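Long-range contacts in acetyl-CoA acetyltransferase (Mycobacterium smegmatis, PDB 4EGV), which probably transfers acyl groups, as a monomeric member of the thiolase-like type 1 subfamily with a thiolase fold: residues 26-30 and 45-49; 195-200 and 256-260; 300-304 and 316-322. All coordinates share one frame; numbering follows the deposited sequence.

Interaction 1. Residues 26-30 and 45-49; sequences GQFTE and LATEA
Gly26 starts the contact with backbone alone, its CA lying 3.5 Å from Ala49 O with an angle of 163° at the hydrogen, the geometry of a nearly straight CA-H...O contact. The Ala49 methyl meets the same residue at its carbonyl, with CB 3.8 Å from Gly26 O. This is where the backbones come closest, Gly26 and Ala49 being nearest neighbours by CA position. Gln27 turns its side chain to the other face of the strand, where it touches Ala389 and Glu390 of helix 383-397. The axes of strand 26-29 and helix 45-49 approach to 7.2 Å, their directions 136° apart. Strand 20-29 and helix 42-56 open the N-terminal half of the thiolase fold, in which the chain leaves a strand, passes through helices along one side of the sheet and re-enters it as the parallel strand 70-73. Phe28 carries the largest share of the contact. A chi1 of -177°, with CG anti to the backbone N, brings its ring over to Glu48 and Leu45. Glu48 CB stands over one ring face, 3.9 Å from the Phe28 centroid and displaced toward the rim, which makes a CH-pi contact; Leu45 CD2 comes instead to the ring edge, in plane, 3.7 Å from Phe28 CE2. At the root of the ring, Phe28 CB lies 4.4 Å from Ala49 CB. Glu30, its chain extended, passes OE1 4.2 Å from Leu45 CD2, but that oxygen's hydrogen bond is to the backbone N of Met40, a loop residue that also touches Phe28 and Leu45.

Interaction 2. Residues 195-200 and 256-260; sequences YGLLEN and VDPYP
Tyr259 drives its hydroxyl end against the helix, and the tight part of the contact gathers round it. Its OH donates to Glu199 OE2 at 2.7 Å, which receives it on its anti lone pair, with OE2 in the plane of the ring and the carboxylate turned 86° to it. A bend at chi2 of Glu199 (92°) folds the carboxylate back to that ring edge. Tyr259 OH also comes within 3.1 Å of Tyr195 O, a carbonyl that already accepts from Glu199 N. The other carboxylate oxygen, Glu199 OE1, is bonded to the hydroxyl of Tyr213, so both oxygens of this buried group have a partner. The bare backbone of Gly196 lets the loop in close: Gly196 CA is 3.4 Å from Asp257 O, and Pro258 CD is 3.9 Å from Gly196 CA. Pro258 CG meets Glu199 CG at 4.0 Å. Packing slackens toward Asn200, although this end is buried too. Asn200 ND2 stays 3.6 Å from Asp257 OD2, unbonded; ND2 instead donates to Tyr460 O, and Asp257 OD1 pairs with the Tyr464 hydroxyl, both partners belonging to the C-terminal region. The loop has a cis peptide before Pro258 and is closed by Tyr259 N donating to Val256 O at 2.7 Å. Pro258 CD lies 3.8 Å above the centre of the Tyr259 ring plane, a proline-aromatic contact that can favour a cis peptide. With Asp257 and Pro258 (phi -106°) at its central positions, the loop fits a type VIa beta turn, joining strand 254-256 to the weakly bonded strand 259-260.

Interaction 3. Residues 300-304 and 316-322; sequences ADMKE and SPASVTA
Glu304 and Ser316 supply the polar half of the contact. Glu304 OE2 accepts two hydrogen bonds, from Ser316 OG at 2.6 Å and from Ala318 N at 3.0 Å (N-H...O angle 147°). The donors reach it from opposite faces of the carboxylate plane, the hydroxyl on the anti side and the amide from well above the plane, which restrains the rotation of the carboxylate. A bend at chi2 of Glu304 (-83°) turns the group toward the start of helix 317-330, where a carboxylate would probably be favoured by the N-terminal end of the helix. The apolar half is built from three small groups and one long one. Ala300 CB lies 4.2 Å from Ala322 CB. Met302, a selenomethionine here, sets CB 3.9 Å from Ala318 CB and CG 3.5 Å from Ala322 CB; bends at chi2 and chi3 then hook the chain round, leaving CE 4.2 Å from Ala318 CB. Strand residues 300 and 302, and Glu304 just beyond the strand, thus face the helix, in keeping with strand and helix directions 171° apart and axes 7.3 Å from each other. Strand 294-303, helix 317-330 and the parallel strand 337-342 form the first beta-alpha-beta crossover of the C-terminal half of the thiolase fold. In the sheet, strand 294-303 pairs with strand 414-421, whose Val417 also touches Ala322. Helix 432-440 closes over Met302 and Glu304 through Gln436 and His439, and Asn352 and Ile353 of helix 348-357 meet Ser319 at the start of helix 317-330.

The three contacts follow one another along the chain. Interactions 1 and 3 reach the same mixed sheet, where strands 20-29 and 294-303 are neighbours, yet their centres lie about 30 Å apart on opposite sides of the chain's centre. Each joins a strand to the next helix on a path to a parallel strand, as expected for equivalent starts of the two similar halves of a thiolase fold. Interaction 2 lies about 33 Å from interaction 1 and about 21 Å from interaction 3 (centres), its nearest atoms about 7 Å from those of interaction 3. Both its segments touch strand 453-463 of the C-terminal region, so it lies where that region meets the core.

Interaction 1. Residues 26-30 and 45-49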
ATOM      1  N   GLY A  26      -6.231 -11.829  13.599  1.00 27.67           N
ATOM      2  CA  GLY A  26      -7.485 -11.336  14.105  1.00 27.52           C
ATOM      3  C   GLY A  26      -7.983 -10.161  13.369  1.00 27.44           C
ATOM      4  O   GLY A  26      -7.244  -9.272  13.099  1.00 26.83           O
ATOM      5  N   GLN A  27      -9.266 -10.168  13.056  1.00 28.11           N
ATOM      6  CA  GLN A  27      -9.911  -8.982  12.480  1.00 28.11           C
ATOM      7  C   GLN A  27     -11.131  -8.538  13.272  1.00 28.01           C
ATOM      8  O   GLN A  27     -11.763  -9.333  13.882  1.00 27.74           O
ATOM      9  CB  GLN A  27     -10.283  -9.262  11.038  1.00 27.69           C
ATOM     10  CG  GLN A  27      -9.131  -9.144  10.131  1.00 27.27           C
ATOM     11  CD  GLN A  27      -9.469  -9.562   8.757  1.00 27.51           C
ATOM     12  OE1 GLN A  27      -9.520 -10.764   8.452  1.00 27.45           O
ATOM     13  NE2 GLN A  27      -9.693  -8.582   7.883  1.00 27.00           N
ATOM     14  N   PHE A  28     -11.444  -7.264  13.266  1.00 29.20           N
ATOM     15  CA  PHE A  28     -12.633  -6.774  13.913  1.00 30.53           C
ATOM     16  C   PHE A  28     -13.163  -5.528  13.247  1.00 31.77           C
ATOM     17  O   PHE A  28     -12.380  -4.633  12.925  1.00 31.29           O
ATOM     18  CB  PHE A  28     -12.343  -6.459  15.362  1.00 30.50           C
ATOM     19  CG  PHE A  28     -13.540  -6.007  16.135  1.00 31.01           C
ATOM     20  CD1 PHE A  28     -14.497  -6.921  16.525  1.00 31.61           C
ATOM     21  CD2 PHE A  28     -13.699  -4.664  16.488  1.00 31.60           C
ATOM     22  CE1 PHE A  28     -15.605  -6.529  17.270  1.00 32.79           C
ATOM     23  CE2 PHE A  28     -14.794  -4.248  17.218  1.00 31.21           C
ATOM     24  CZ  PHE A  28     -15.753  -5.172  17.624  1.00 32.24           C
ATOM     25  N   THR A  29     -14.487  -5.469  13.076  1.00 33.48           N
ATOM     26  CA  THR A  29     -15.180  -4.281  12.575  1.00 35.28           C
ATOM     27  C   THR A  29     -16.358  -3.928  13.490  1.00 36.44           C
ATOM     28  O   THR A  29     -17.088  -4.819  13.914  1.00 36.17           O
ATOM     29  CB  THR A  29     -15.685  -4.489  11.112  1.00 35.35           C
ATOM     30  OG1 THR A  29     -14.574  -4.719  10.260  1.00 34.52           O
ATOM     31  CG2 THR A  29     -16.434  -3.266  10.593  1.00 36.25           C
ATOM     32  N   GLU A  30     -16.535  -2.630  13.780  1.00 38.23           N
ATOM     33  CA  GLU A  30     -17.718  -2.109  14.521  1.00 39.79           C
ATOM     34  C   GLU A  30     -18.613  -1.141  13.706  1.00 40.19           C
ATOM     35  O   GLU A  30     -18.119  -0.285  12.968  1.00 40.08           O
ATOM     36  CB  GLU A  30     -17.264  -1.443  15.826  1.00 40.32           C
ATOM     37  CG  GLU A  30     -18.384  -0.867  16.686  1.00 43.48           C
ATOM     38  CD  GLU A  30     -17.865   0.080  17.766  1.00 47.48           C
ATOM     39  OE1 GLU A  30     -16.827   0.773  17.584  1.00 49.04           O
ATOM     40  OE2 GLU A  30     -18.516   0.154  18.813  1.00 48.31           O
ATOM     41  N   LEU A  45     -10.421  -1.195  19.740  1.00 34.36           N
ATOM     42  CA  LEU A  45     -10.503  -1.910  18.461  1.00 33.34           C
ATOM     43  C   LEU A  45      -9.325  -2.861  18.166  1.00 33.14           C
ATOM     44  O   LEU A  45      -9.486  -3.965  17.630  1.00 31.72           O
ATOM     45  CB  LEU A  45     -10.624  -0.919  17.317  1.00 33.04           C
ATOM     46  CG  LEU A  45     -11.922  -0.118  17.145  1.00 33.20           C
ATOM     47  CD1 LEU A  45     -11.751   1.079  16.222  1.00 31.13           C
ATOM     48  CD2 LEU A  45     -13.120  -0.952  16.748  1.00 30.35           C
ATOM     49  N   ALA A  46      -8.136  -2.395  18.522  1.00 33.02           N
ATOM     50  CA  ALA A  46      -6.929  -3.162  18.422  1.00 32.67           C
ATOM     51  C   ALA A  46      -6.965  -4.263  19.450  1.00 32.15           C
ATOM     52  O   ALA A  46      -6.429  -5.311  19.235  1.00 32.28           O
ATOM     53  CB  ALA A  46      -5.718  -2.253  18.644  1.00 32.44           C
ATOM     54  N   THR A  47      -7.595  -4.009  20.570  1.00 32.33           N
ATOM     55  CA  THR A  47      -7.766  -5.004  21.631  1.00 32.51           C
ATOM     56  C   THR A  47      -8.673  -6.157  21.188  1.00 32.37           C
ATOM     57  O   THR A  47      -8.328  -7.291  21.296  1.00 31.63           O
ATOM     58  CB  THR A  47      -8.278  -4.301  22.909  1.00 32.53           C
ATOM     59  OG1 THR A  47      -7.252  -3.398  23.346  1.00 31.62           O
ATOM     60  CG2 THR A  47      -8.621  -5.293  23.992  1.00 31.03           C
ATOM     61  N   GLU A  48      -9.832  -5.836  20.667  1.00 32.71           N
ATOM     62  CA  GLU A  48     -10.696  -6.832  20.111  1.00 33.55           C
ATOM     63  C   GLU A  48     -10.048  -7.728  19.040  1.00 32.58           C
ATOM     64  O   GLU A  48     -10.197  -8.934  19.092  1.00 31.93           O
ATOM     65  CB  GLU A  48     -11.957  -6.180  19.560  1.00 33.89           C
ATOM     66  CG  GLU A  48     -13.057  -6.013  20.579  1.00 38.13           C
ATOM     67  CD  GLU A  48     -13.509  -7.317  21.260  1.00 43.39           C
ATOM     68  OE1 GLU A  48     -13.670  -8.356  20.604  1.00 44.35           O
ATOM     69  OE2 GLU A  48     -13.735  -7.292  22.477  1.00 45.96           O
ATOM     70  N   ALA A  49      -9.364  -7.134  18.074  1.00 32.05           N
ATOM     71  CA  ALA A  49      -8.557  -7.899  17.105  1.00 32.12           C
ATOM     72  C   ALA A  49      -7.425  -8.737  17.720  1.00 31.86           C
ATOM     73  O   ALA A  49      -7.182  -9.837  17.279  1.00 31.33           O
ATOM     74  CB  ALA A  49      -8.009  -6.995  16.053  1.00 31.85           C
TER

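Interaction 2. Residues 195-200 and 256-260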
ATOM      1  N   TYR A 195      -1.009  11.039  -6.394  1.00 37.08           N
ATOM      2  CA  TYR A 195      -1.278   9.855  -7.161  1.00 36.65           C
ATOM      3  C   TYR A 195      -1.847  10.149  -8.526  1.00 36.36           C
ATOM      4  O   TYR A 195      -1.677   9.348  -9.435  1.00 36.09           O
ATOM      5  CB  TYR A 195      -2.197   8.904  -6.401  1.00 36.96           C
ATOM      6  CG  TYR A 195      -1.426   7.925  -5.540  1.00 38.13           C
ATOM      7  CD1 TYR A 195      -0.744   6.836  -6.103  1.00 38.87           C
ATOM      8  CD2 TYR A 195      -1.337   8.116  -4.163  1.00 40.55           C
ATOM      9  CE1 TYR A 195      -0.028   5.959  -5.300  1.00 40.07           C
ATOM     10  CE2 TYR A 195      -0.626   7.241  -3.352  1.00 40.34           C
ATOM     11  CZ  TYR A 195       0.016   6.173  -3.920  1.00 40.71           C
ATOM     12  OH  TYR A 195       0.722   5.344  -3.118  1.00 41.81           O
ATOM     13  N   GLY A 196      -2.522  11.289  -8.652  1.00 35.88           N
ATOM     14  CA  GLY A 196      -3.033  11.754  -9.909  1.00 35.41           C
ATOM     15  C   GLY A 196      -1.924  11.985 -10.891  1.00 35.28           C
ATOM     16  O   GLY A 196      -2.058  11.636 -12.070  1.00 35.43           O
ATOM     17  N   LEU A 197      -0.837  12.582 -10.414  1.00 35.00           N
ATOM     18  CA  LEU A 197       0.324  12.871 -11.250  1.00 35.31           C
ATOM     19  C   LEU A 197       1.003  11.592 -11.784  1.00 35.68           C
ATOM     20  O   LEU A 197       1.463  11.525 -12.920  1.00 35.78           O
ATOM     21  CB  LEU A 197       1.335  13.719 -10.479  1.00 34.87           C
ATOM     22  CG  LEU A 197       0.975  15.188 -10.268  1.00 33.54           C
ATOM     23  CD1 LEU A 197       1.612  15.812  -9.065  1.00 31.11           C
ATOM     24  CD2 LEU A 197       1.184  15.998 -11.501  1.00 31.05           C
ATOM     25  N   LEU A 198       1.079  10.573 -10.943  1.00 35.82           N
ATOM     26  CA  LEU A 198       1.702   9.307 -11.277  1.00 35.92           C
ATOM     27  C   LEU A 198       0.895   8.547 -12.264  1.00 36.31           C
ATOM     28  O   LEU A 198       1.398   7.941 -13.140  1.00 36.21           O
ATOM     29  CB  LEU A 198       1.848   8.431 -10.027  1.00 35.60           C
ATOM     30  CG  LEU A 198       3.113   8.428  -9.169  1.00 35.02           C
ATOM     31  CD1 LEU A 198       3.607   9.764  -8.897  1.00 33.90           C
ATOM     32  CD2 LEU A 198       2.921   7.694  -7.932  1.00 34.12           C
ATOM     33  N   GLU A 199      -0.392   8.565 -12.050  1.00 36.63           N
ATOM     34  CA  GLU A 199      -1.349   7.985 -12.923  1.00 37.06           C
ATOM     35  C   GLU A 199      -1.427   8.640 -14.286  1.00 37.57           C
ATOM     36  O   GLU A 199      -1.615   7.958 -15.216  1.00 37.40           O
ATOM     37  CB  GLU A 199      -2.676   8.007 -12.226  1.00 36.97           C
ATOM     38  CG  GLU A 199      -3.620   6.980 -12.671  1.00 38.01           C
ATOM     39  CD  GLU A 199      -3.580   5.712 -11.890  1.00 38.75           C
ATOM     40  OE1 GLU A 199      -3.385   4.680 -12.501  1.00 40.26           O
ATOM     41  OE2 GLU A 199      -3.803   5.722 -10.698  1.00 39.80           O
ATOM     42  N   ASN A 200      -1.237   9.950 -14.398  1.00 38.26           N
ATOM     43  CA  ASN A 200      -1.223  10.612 -15.674  1.00 38.84           C
ATOM     44  C   ASN A 200       0.117  10.471 -16.358  1.00 39.40           C
ATOM     45  O   ASN A 200       0.211  10.494 -17.544  1.00 39.70           O
ATOM     46  CB  ASN A 200      -1.622  12.062 -15.524  1.00 38.62           C
ATOM     47  CG  ASN A 200      -3.071  12.247 -15.448  1.00 37.99           C
ATOM     48  OD1 ASN A 200      -3.805  11.526 -16.018  1.00 37.77           O
ATOM     49  ND2 ASN A 200      -3.483  13.214 -14.731  1.00 36.83           N
ATOM     50  N   VAL A 256     -10.222  14.645  -8.271  1.00 43.72           N
ATOM     51  CA  VAL A 256      -8.869  15.009  -8.629  1.00 42.80           C
ATOM     52  C   VAL A 256      -8.521  14.181  -9.880  1.00 42.21           C
ATOM     53  O   VAL A 256      -8.786  12.994  -9.908  1.00 41.26           O
ATOM     54  CB  VAL A 256      -7.900  14.751  -7.431  1.00 42.72           C
ATOM     55  CG1 VAL A 256      -6.490  14.654  -7.889  1.00 41.85           C
ATOM     56  CG2 VAL A 256      -8.042  15.837  -6.345  1.00 41.76           C
ATOM     57  N   ASP A 257      -7.986  14.830 -10.917  1.00 41.81           N
ATOM     58  CA  ASP A 257      -7.721  14.172 -12.178  1.00 42.02           C
ATOM     59  C   ASP A 257      -6.677  13.090 -11.993  1.00 41.92           C
ATOM     60  O   ASP A 257      -5.588  13.358 -11.508  1.00 41.48           O
ATOM     61  CB  ASP A 257      -7.272  15.155 -13.257  1.00 42.41           C
ATOM     62  CG  ASP A 257      -7.712  14.723 -14.673  1.00 44.40           C
ATOM     63  OD1 ASP A 257      -8.857  15.060 -15.065  1.00 46.38           O
ATOM     64  OD2 ASP A 257      -6.921  14.067 -15.395  1.00 44.62           O
ATOM     65  N   PRO A 258      -6.970  11.870 -12.458  1.00 41.89           N
ATOM     66  CA  PRO A 258      -8.035  11.479 -13.363  1.00 41.85           C
ATOM     67  C   PRO A 258      -9.195  10.736 -12.741  1.00 41.79           C
ATOM     68  O   PRO A 258      -9.962  10.107 -13.482  1.00 41.76           O
ATOM     69  CB  PRO A 258      -7.311  10.535 -14.324  1.00 41.71           C
ATOM     70  CG  PRO A 258      -6.302   9.882 -13.492  1.00 42.12           C
ATOM     71  CD  PRO A 258      -6.007  10.783 -12.297  1.00 42.17           C
ATOM     72  N   TYR A 259      -9.324  10.803 -11.413  1.00 41.99           N
ATOM     73  CA  TYR A 259     -10.283   9.962 -10.669  1.00 42.03           C
ATOM     74  C   TYR A 259     -11.663  10.549 -10.394  1.00 42.50           C
ATOM     75  O   TYR A 259     -11.792  11.653  -9.861  1.00 41.72           O
ATOM     76  CB  TYR A 259      -9.741   9.533  -9.325  1.00 41.42           C
ATOM     77  CG  TYR A 259      -8.322   9.097  -9.308  1.00 40.58           C
ATOM     78  CD1 TYR A 259      -7.947   7.856  -9.840  1.00 38.46           C
ATOM     79  CD2 TYR A 259      -7.336   9.907  -8.713  1.00 39.46           C
ATOM     80  CE1 TYR A 259      -6.627   7.432  -9.806  1.00 37.03           C
ATOM     81  CE2 TYR A 259      -6.021   9.508  -8.684  1.00 37.92           C
ATOM     82  CZ  TYR A 259      -5.673   8.267  -9.230  1.00 38.23           C
ATOM     83  OH  TYR A 259      -4.376   7.868  -9.168  1.00 38.02           O
ATOM     84  N   PRO A 260     -12.703   9.779 -10.753  1.00 43.48           N
ATOM     85  CA  PRO A 260     -14.068  10.057 -10.313  1.00 44.01           C
ATOM     86  C   PRO A 260     -14.254   9.623  -8.882  1.00 44.84           C
ATOM     87  O   PRO A 260     -13.574   8.724  -8.422  1.00 44.01           O
ATOM     88  CB  PRO A 260     -14.935   9.219 -11.242  1.00 43.78           C
ATOM     89  CG  PRO A 260     -14.003   8.420 -12.102  1.00 43.39           C
ATOM     90  CD  PRO A 260     -12.617   8.632 -11.683  1.00 43.10           C
TER

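Interaction 3. Residues 300-304 and 316-322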
ATOM      1  N   ALA A 300      10.582  -8.843   0.957  1.00 41.13           N
ATOM      2  CA  ALA A 300      11.510  -7.778   0.580  1.00 41.54           C
ATOM      3  C   ALA A 300      10.921  -6.421   0.968  1.00 42.01           C
ATOM      4  O   ALA A 300       9.723  -6.283   1.069  1.00 41.49           O
ATOM      5  CB  ALA A 300      11.859  -7.838  -0.884  1.00 40.67           C
ATOM      6  N   ASP A 301      11.783  -5.449   1.236  1.00 43.05           N
ATOM      7  CA  ASP A 301      11.383  -4.077   1.509  1.00 44.50           C
ATOM      8  C   ASP A 301      12.169  -3.104   0.598  1.00 44.62           C
ATOM      9  O   ASP A 301      13.388  -3.028   0.660  1.00 44.54           O
ATOM     10  CB  ASP A 301      11.569  -3.700   3.001  1.00 44.88           C
ATOM     11  CG  ASP A 301      10.985  -4.744   3.991  1.00 47.71           C
ATOM     12  OD1 ASP A 301       9.754  -5.009   3.994  1.00 48.34           O
ATOM     13  OD2 ASP A 301      11.761  -5.289   4.807  1.00 49.63           O
HETATM   14  N   MSE A 302      11.460  -2.361  -0.237  1.00 44.95           N
HETATM   15  CA  MSE A 302      12.097  -1.401  -1.109  1.00 45.65           C
HETATM   16  C   MSE A 302      11.615   0.020  -0.909  1.00 45.67           C
HETATM   17  O   MSE A 302      10.593   0.246  -0.304  1.00 45.46           O
HETATM   18  CB  MSE A 302      11.945  -1.828  -2.562  1.00 45.93           C
HETATM   19  CG  MSE A 302      12.738  -3.097  -2.925  1.00 47.16           C
HETATM   20 SE   MSE A 302      14.692  -2.949  -2.784  1.00 48.76          SE
HETATM   21  CE  MSE A 302      15.028  -1.462  -4.029  1.00 48.94           C
ATOM     22  N   LYS A 303      12.380   0.980  -1.414  1.00 46.35           N
ATOM     23  CA  LYS A 303      12.080   2.400  -1.257  1.00 46.82           C
ATOM     24  C   LYS A 303      12.468   3.200  -2.494  1.00 46.49           C
ATOM     25  O   LYS A 303      13.535   2.988  -3.031  1.00 46.09           O
ATOM     26  CB  LYS A 303      12.815   2.943  -0.036  1.00 47.14           C
ATOM     27  CG  LYS A 303      12.722   4.458   0.141  1.00 50.86           C
ATOM     28  CD  LYS A 303      13.644   4.956   1.247  1.00 55.38           C
ATOM     29  CE  LYS A 303      13.219   4.280   2.569  1.00 57.86           C
ATOM     30  NZ  LYS A 303      14.302   4.028   3.561  1.00 58.11           N
ATOM     31  N   GLU A 304      11.598   4.111  -2.943  1.00 47.20           N
ATOM     32  CA  GLU A 304      11.906   5.079  -4.014  1.00 47.65           C
ATOM     33  C   GLU A 304      12.541   6.385  -3.513  1.00 48.32           C
ATOM     34  O   GLU A 304      12.476   6.691  -2.329  1.00 47.71           O
ATOM     35  CB  GLU A 304      10.661   5.399  -4.806  1.00 47.32           C
ATOM     36  CG  GLU A 304      10.044   4.209  -5.505  1.00 48.84           C
ATOM     37  CD  GLU A 304      10.694   3.861  -6.874  1.00 51.76           C
ATOM     38  OE1 GLU A 304      11.598   4.581  -7.374  1.00 53.20           O
ATOM     39  OE2 GLU A 304      10.287   2.845  -7.474  1.00 52.30           O
ATOM     40  N   SER A 316       7.289   2.633 -10.897  1.00 46.01           N
ATOM     41  CA  SER A 316       8.016   2.467  -9.654  1.00 45.89           C
ATOM     42  C   SER A 316       8.760   1.132  -9.733  1.00 45.31           C
ATOM     43  O   SER A 316       8.203   0.106  -9.403  1.00 44.98           O
ATOM     44  CB  SER A 316       7.051   2.540  -8.461  1.00 45.71           C
ATOM     45  OG  SER A 316       7.726   2.350  -7.234  1.00 46.72           O
ATOM     46  N   PRO A 317      10.012   1.155 -10.207  1.00 45.06           N
ATOM     47  CA  PRO A 317      10.810  -0.065 -10.349  1.00 44.87           C
ATOM     48  C   PRO A 317      11.168  -0.726  -9.019  1.00 43.93           C
ATOM     49  O   PRO A 317      11.327  -1.914  -8.984  1.00 43.68           O
ATOM     50  CB  PRO A 317      12.075   0.410 -11.073  1.00 45.26           C
ATOM     51  CG  PRO A 317      11.734   1.728 -11.624  1.00 45.57           C
ATOM     52  CD  PRO A 317      10.698   2.331 -10.760  1.00 45.30           C
ATOM     53  N   ALA A 318      11.287   0.044  -7.946  1.00 43.44           N
ATOM     54  CA  ALA A 318      11.511  -0.492  -6.593  1.00 42.85           C
ATOM     55  C   ALA A 318      10.395  -1.415  -6.101  1.00 42.51           C
ATOM     56  O   ALA A 318      10.635  -2.346  -5.371  1.00 42.68           O
ATOM     57  CB  ALA A 318      11.762   0.624  -5.592  1.00 42.32           C
ATOM     58  N   SER A 319       9.170  -1.183  -6.517  1.00 42.32           N
ATOM     59  CA  SER A 319       8.096  -2.043  -6.075  1.00 42.05           C
ATOM     60  C   SER A 319       8.180  -3.388  -6.746  1.00 41.68           C
ATOM     61  O   SER A 319       7.908  -4.397  -6.166  1.00 41.58           O
ATOM     62  CB  SER A 319       6.748  -1.368  -6.319  1.00 42.15           C
ATOM     63  OG  SER A 319       6.783  -0.044  -5.818  1.00 41.90           O
ATOM     64  N   VAL A 320       8.555  -3.384  -7.997  1.00 41.84           N
ATOM     65  CA  VAL A 320       8.640  -4.575  -8.791  1.00 41.89           C
ATOM     66  C   VAL A 320       9.819  -5.409  -8.317  1.00 41.85           C
ATOM     67  O   VAL A 320       9.714  -6.614  -8.180  1.00 41.38           O
ATOM     68  CB  VAL A 320       8.831  -4.196 -10.274  1.00 42.50           C
ATOM     69  CG1 VAL A 320       8.953  -5.436 -11.164  1.00 41.86           C
ATOM     70  CG2 VAL A 320       7.717  -3.260 -10.736  1.00 42.04           C
ATOM     71  N   THR A 321      10.935  -4.746  -8.057  1.00 41.86           N
ATOM     72  CA  THR A 321      12.112  -5.368  -7.524  1.00 42.20           C
ATOM     73  C   THR A 321      11.819  -6.079  -6.209  1.00 42.57           C
ATOM     74  O   THR A 321      12.300  -7.198  -5.991  1.00 42.92           O
ATOM     75  CB  THR A 321      13.237  -4.344  -7.335  1.00 42.44           C
ATOM     76  OG1 THR A 321      13.454  -3.671  -8.569  1.00 41.87           O
ATOM     77  CG2 THR A 321      14.568  -5.020  -6.926  1.00 42.47           C
ATOM     78  N   ALA A 322      11.025  -5.445  -5.348  1.00 42.24           N
ATOM     79  CA  ALA A 322      10.618  -6.038  -4.076  1.00 41.82           C
ATOM     80  C   ALA A 322       9.837  -7.285  -4.315  1.00 41.46           C
ATOM     81  O   ALA A 322      10.099  -8.286  -3.676  1.00 41.37           O
ATOM     82  CB  ALA A 322       9.822  -5.056  -3.208  1.00 41.50           C
TER